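Side-chain contacts in peptide chain release factor RF2 (Thermus thermophilus, PDB 2IHR), which directs termination of translation at the stop codons UGA and UAA, releasing the finished peptide from the ribosome: residues A[120-125]-A[131-136]; A[154-159]-A[165-170]. All coordinates share one frame; numbering follows the deposited sequence.

Followed from the N terminus, strand 115-122 runs into the loop 123-126, and helix 127-145 then folds back over it; interaction 1 closes this short loop by packing 131-136 against 120-125. The chain next enters strand 150-158, turns, and returns as strand 164-172, and interaction 2 closes that hairpin by pairing 154-159 with 165-170. The two loops lie in series, neither nested nor crossed, with centres 11 Å apart. They meet in the mixed sheet, where strand 164-172 lies between strands 150-158 and 115-122. There Ile120 N approaches Ala167 O at 2.9 Å, a probable hydrogen bond joining the strand of interaction 1 to the hairpin of interaction 2.

Interaction 1: A[120-125]-A[131-136]; sequences IQPGAG and DWAEML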
loop_
_atom_site.group_PDB
_atom_site.type_symbol
_atom_site.label_atom_id
_atom_site.label_comp_id
_atom_site.label_asym_id
_atom_site.label_seq_id
_atom_site.Cartn_x
_atom_site.Cartn_y
_atom_site.Cartn_z
ATOM N N ILE A 120 5.858 10.052 -5.978
ATOM C CA ILE A 120 7.235 9.849 -6.442
ATOM C C ILE A 120 7.955 11.146 -6.747
ATOM O O ILE A 120 7.425 12.015 -7.427
ATOM C CB ILE A 120 7.254 8.996 -7.740
ATOM C CG1 ILE A 120 6.710 7.590 -7.435
ATOM C CG2 ILE A 120 8.681 8.853 -8.281
ATOM C CD1 ILE A 120 5.915 6.985 -8.539
ATOM N N GLN A 121 9.170 11.291 -6.239
ATOM C CA GLN A 121 9.952 12.485 -6.531
ATOM C C GLN A 121 11.358 12.036 -6.792
ATOM O O GLN A 121 11.830 11.132 -6.128
ATOM C CB GLN A 121 9.923 13.437 -5.336
ATOM C CG GLN A 121 8.606 14.180 -5.208
ATOM C CD GLN A 121 8.543 15.094 -4.014
ATOM O OE1 GLN A 121 8.352 14.658 -2.869
ATOM N NE2 GLN A 121 8.702 16.382 -4.272
ATOM N N PRO A 122 12.026 12.601 -7.798
ATOM C CA PRO A 122 13.410 12.135 -8.000
ATOM C C PRO A 122 14.326 12.520 -6.813
ATOM O O PRO A 122 13.966 13.324 -5.973
ATOM C CB PRO A 122 13.847 12.809 -9.312
ATOM C CG PRO A 122 12.874 13.973 -9.512
ATOM C CD PRO A 122 11.562 13.474 -8.893
ATOM N N GLY A 123 15.489 11.899 -6.732
ATOM C CA GLY A 123 16.429 12.187 -5.669
ATOM C C GLY A 123 17.665 12.614 -6.422
ATOM O O GLY A 123 17.564 13.364 -7.396
ATOM N N ALA A 124 18.833 12.133 -6.020
ATOM C CA ALA A 124 20.046 12.511 -6.737
ATOM C C ALA A 124 20.254 11.731 -8.037
ATOM O O ALA A 124 19.736 10.627 -8.189
ATOM C CB ALA A 124 21.217 12.325 -5.848
ATOM N N GLY A 125 21.033 12.300 -8.960
ATOM C CA GLY A 125 21.292 11.649 -10.238
ATOM C C GLY A 125 21.045 12.544 -11.446
ATOM O O GLY A 125 21.440 12.201 -12.578
ATOM N N ASP A 131 14.138 10.386 -15.167
ATOM C CA ASP A 131 13.759 9.281 -16.028
ATOM C C ASP A 131 13.377 8.102 -15.116
ATOM O O ASP A 131 12.330 7.462 -15.302
ATOM C CB ASP A 131 14.946 8.947 -16.950
ATOM C CG ASP A 131 14.595 7.941 -18.049
ATOM O OD1 ASP A 131 13.464 7.992 -18.592
ATOM O OD2 ASP A 131 15.478 7.106 -18.382
ATOM N N TRP A 132 14.220 7.847 -14.113
ATOM C CA TRP A 132 13.996 6.772 -13.143
ATOM C C TRP A 132 12.652 6.933 -12.417
ATOM O O TRP A 132 11.933 5.966 -12.177
ATOM C CB TRP A 132 15.157 6.771 -12.144
ATOM C CG TRP A 132 15.135 5.711 -11.040
ATOM C CD1 TRP A 132 15.573 5.879 -9.754
ATOM C CD2 TRP A 132 14.676 4.340 -11.130
ATOM N NE1 TRP A 132 15.409 4.713 -9.046
ATOM C CE2 TRP A 132 14.861 3.754 -9.863
ATOM C CE3 TRP A 132 14.131 3.550 -12.163
ATOM C CZ2 TRP A 132 14.521 2.435 -9.593
ATOM C CZ3 TRP A 132 13.793 2.218 -11.890
ATOM C CH2 TRP A 132 13.987 1.687 -10.619
ATOM N N ALA A 133 12.325 8.155 -12.034
ATOM C CA ALA A 133 11.074 8.423 -11.359
ATOM C C ALA A 133 9.863 8.061 -12.307
ATOM O O ALA A 133 8.840 7.456 -11.896
ATOM C CB ALA A 133 11.058 9.899 -10.950
ATOM N N GLU A 134 9.986 8.420 -13.577
ATOM C CA GLU A 134 8.941 8.109 -14.525
ATOM C C GLU A 134 8.844 6.575 -14.670
ATOM O O GLU A 134 7.760 6.011 -14.885
ATOM C CB GLU A 134 9.275 8.763 -15.853
ATOM C CG GLU A 134 8.169 8.662 -16.881
ATOM C CD GLU A 134 8.541 9.396 -18.134
ATOM O OE1 GLU A 134 9.217 10.429 -17.993
ATOM O OE2 GLU A 134 8.164 8.955 -19.240
ATOM N N MET A 135 9.990 5.910 -14.524
ATOM C CA MET A 135 10.052 4.475 -14.633
ATOM C C MET A 135 9.295 3.788 -13.532
ATOM O O MET A 135 8.533 2.824 -13.767
ATOM C CB MET A 135 11.506 4.006 -14.651
ATOM C CG MET A 135 12.287 4.421 -15.947
ATOM S SD MET A 135 13.786 3.415 -16.078
ATOM C CE MET A 135 15.031 4.672 -15.963
ATOM N N LEU A 136 9.509 4.272 -12.319
ATOM C CA LEU A 136 8.820 3.731 -11.172
ATOM C C LEU A 136 7.306 3.997 -11.363
ATOM O O LEU A 136 6.490 3.125 -11.042
ATOM C CB LEU A 136 9.359 4.411 -9.900
ATOM C CG LEU A 136 10.785 4.049 -9.416
ATOM C CD1 LEU A 136 11.341 5.159 -8.496
ATOM C CD2 LEU A 136 10.756 2.703 -8.668
#
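The methyl of Ala133 packs against Ile120 and, more loosely, the ring of Pro122, and this apolar packing carries the contact. Ile120 CG2 meets Ala133 CB at 3.7 Å, while Pro122 CD comes to the same methyl from further along the strand, at 4.2 Å. With CG2 anti to the backbone N and CG1 beside it (chi1 -64°), the isoleucine divides its branches: CG2 rests on Ala133, whereas CD1 extends to the next helical turn and lies 4.3 Å from Leu136 C. Strand 115-122, a short loop and helix 127-145 follow one another as a beta-alpha unit, the helix doubling back across one face of the sheet; the short segment axes approach to 7.6 Å and run at 161°, close to antiparallel. The small alanine at the nearest pairing, Pro122 CA to Ala133 CA at 5.5 Å, is consistent with such close seating. Within the helix, Leu136 CG sits 4.0 Å above the Trp132 ring plane, toward its rim. Trp132 NE1 donates to His187 O, a polar anchor, and the ring packs edge-to-face with Tyr314. Strand 201-213 adds further apolar neighbours, Val208 touching Ile120 and Ala206 touching Leu136.

Interaction 2: A[154-159]-A[165-170]; sequences VDLTPG and DYAQIL
Gln168 reaches Val154 as an extended chain, CG anti to the backbone N (chi1 173°), and Val154 turns CG1 anti to its own N, which sets Val154 CG1 3.4 Å from Gln168 OE1. The two side chains meet at a slant, and a hydrogen bond from Gln168 NE2 to Thr119 OG1 holds the amide's other end. On the face that carries Gln168, Thr157 OG1 lies beside Tyr166 CB, and Asp155 OD2 approaches Tyr166 CE1 at 4.1 Å, its carboxylate turned 52° from the ring plane. Behind, Leu156 CD1 touches Ala167 CB at 3.7 Å, and Leu137 of helix 127-145 covers both; Ile278 of helix 268-294 touches Val154 and Gln168 from the other side of the sheet. Strand 150-158, outermost in the mixed sheet within this chain, forms an antiparallel hairpin with a classic beta bulge at each end. Gln168 is opposed by both Val154, through a weak bond, and Asp155, whose N donates to Gln168 O (3.2 Å) and whose O accepts from Gln168 N (3.0 Å). Thr157 is opposed by Asp165 and Tyr166: Tyr166 N donates to Thr157 O from 3.1 Å, on a lone pair, whereas Asp165 N, at 2.5 Å, is a doubtful second donor. Asp165 OD2 lies against Gly159 CA at 3.0 Å. An alanine here removes the carboxylate and would probably leave Gly159 CA without the oxygen packed against it, opening a gap at the loop end of the hairpin. Every hydrogen bond between the segments is backbone to backbone, which implies that the ladder supplies the directional bonding while side chains touch by van der Waals contact.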
loop_
_atom_site.group_PDB
_atom_site.type_symbol
_atom_site.label_atom_id
_atom_site.label_comp_id
_atom_site.label_asym_id
_atom_site.label_seq_id
_atom_site.Cartn_x
_atom_site.Cartn_y
_atom_site.Cartn_z
ATOM N N VAL A 154 -3.252 12.305 -9.905
ATOM C CA VAL A 154 -3.580 13.538 -9.224
ATOM C C VAL A 154 -2.777 14.676 -9.802
ATOM O O VAL A 154 -3.300 15.738 -10.083
ATOM C CB VAL A 154 -3.294 13.436 -7.736
ATOM C CG1 VAL A 154 -3.390 14.806 -7.113
ATOM C CG2 VAL A 154 -4.285 12.461 -7.078
ATOM N N ASP A 155 -1.497 14.459 -10.020
ATOM C CA ASP A 155 -0.680 15.543 -10.545
ATOM C C ASP A 155 0.574 14.940 -11.150
ATOM O O ASP A 155 0.995 13.878 -10.753
ATOM C CB ASP A 155 -0.334 16.520 -9.395
ATOM C CG ASP A 155 0.246 17.852 -9.889
ATOM O OD1 ASP A 155 -0.137 18.313 -10.983
ATOM O OD2 ASP A 155 1.071 18.456 -9.174
ATOM N N LEU A 156 1.186 15.636 -12.092
ATOM C CA LEU A 156 2.369 15.111 -12.732
ATOM C C LEU A 156 3.252 16.244 -13.242
ATOM O O LEU A 156 2.956 16.818 -14.280
ATOM C CB LEU A 156 1.901 14.227 -13.886
ATOM C CG LEU A 156 2.790 13.384 -14.790
ATOM C CD1 LEU A 156 3.394 12.228 -14.029
ATOM C CD2 LEU A 156 1.914 12.838 -15.892
ATOM N N THR A 157 4.323 16.576 -12.522
ATOM C CA THR A 157 5.241 17.643 -12.968
ATOM C C THR A 157 6.405 17.101 -13.797
ATOM O O THR A 157 7.257 16.387 -13.268
ATOM C CB THR A 157 5.939 18.356 -11.823
ATOM O OG1 THR A 157 4.993 18.800 -10.850
ATOM C CG2 THR A 157 6.705 19.520 -12.367
ATOM N N PRO A 158 6.477 17.445 -15.092
ATOM C CA PRO A 158 7.575 16.958 -15.935
ATOM C C PRO A 158 8.895 17.588 -15.534
ATOM O O PRO A 158 8.908 18.668 -14.944
ATOM C CB PRO A 158 7.148 17.373 -17.326
ATOM C CG PRO A 158 6.426 18.677 -17.061
ATOM C CD PRO A 158 5.557 18.287 -15.875
ATOM N N GLY A 159 9.990 16.911 -15.879
ATOM C CA GLY A 159 11.325 17.371 -15.524
ATOM C C GLY A 159 11.943 18.364 -16.483
ATOM O O GLY A 159 11.539 18.433 -17.659
ATOM N N ASP A 165 9.476 15.392 -12.546
ATOM C CA ASP A 165 10.052 16.038 -11.382
ATOM C C ASP A 165 9.204 15.770 -10.172
ATOM O O ASP A 165 9.616 16.015 -9.023
ATOM C CB ASP A 165 10.172 17.531 -11.586
ATOM C CG ASP A 165 11.587 17.959 -11.885
ATOM O OD1 ASP A 165 12.521 17.576 -11.133
ATOM O OD2 ASP A 165 11.756 18.690 -12.877
ATOM N N TYR A 166 8.019 15.245 -10.438
ATOM C CA TYR A 166 7.088 14.908 -9.384
ATOM C C TYR A 166 5.871 14.211 -10.003
ATOM O O TYR A 166 5.503 14.452 -11.165
ATOM C CB TYR A 166 6.698 16.191 -8.656
ATOM C CG TYR A 166 5.604 16.066 -7.617
ATOM C CD1 TYR A 166 4.267 15.874 -8.004
ATOM C CD2 TYR A 166 5.906 16.078 -6.242
ATOM C CE1 TYR A 166 3.261 15.687 -7.064
ATOM C CE2 TYR A 166 4.898 15.889 -5.275
ATOM C CZ TYR A 166 3.575 15.687 -5.708
ATOM O OH TYR A 166 2.555 15.444 -4.808
ATOM N N ALA A 167 5.264 13.317 -9.239
ATOM C CA ALA A 167 4.082 12.609 -9.708
ATOM C C ALA A 167 3.392 12.111 -8.478
ATOM O O ALA A 167 4.049 11.774 -7.506
ATOM C CB ALA A 167 4.462 11.442 -10.613
ATOM N N GLN A 168 2.059 12.113 -8.510
ATOM C CA GLN A 168 1.238 11.638 -7.396
ATOM C C GLN A 168 -0.072 11.026 -7.888
ATOM O O GLN A 168 -0.894 11.694 -8.499
ATOM C CB GLN A 168 0.928 12.770 -6.430
ATOM C CG GLN A 168 -0.046 12.333 -5.368
ATOM C CD GLN A 168 -0.344 13.430 -4.417
ATOM O OE1 GLN A 168 -1.040 14.399 -4.758
ATOM N NE2 GLN A 168 0.200 13.315 -3.210
ATOM N N ILE A 169 -0.255 9.745 -7.588
ATOM C CA ILE A 169 -1.434 9.029 -8.026
ATOM C C ILE A 169 -2.318 8.463 -6.924
ATOM O O ILE A 169 -1.927 8.363 -5.753
ATOM C CB ILE A 169 -1.051 7.898 -8.967
ATOM C CG1 ILE A 169 -0.308 6.790 -8.201
ATOM C CG2 ILE A 169 -0.190 8.461 -10.079
ATOM C CD1 ILE A 169 -0.083 5.456 -9.019
ATOM N N LEU A 170 -3.532 8.105 -7.339
ATOM C CA LEU A 170 -4.541 7.562 -6.458
ATOM C C LEU A 170 -4.898 6.244 -7.095
ATOM O O LEU A 170 -5.376 6.197 -8.253
ATOM C CB LEU A 170 -5.745 8.494 -6.436
ATOM C CG LEU A 170 -6.950 8.120 -5.574
ATOM C CD1 LEU A 170 -6.545 7.928 -4.165
ATOM C CD2 LEU A 170 -7.971 9.208 -5.706
#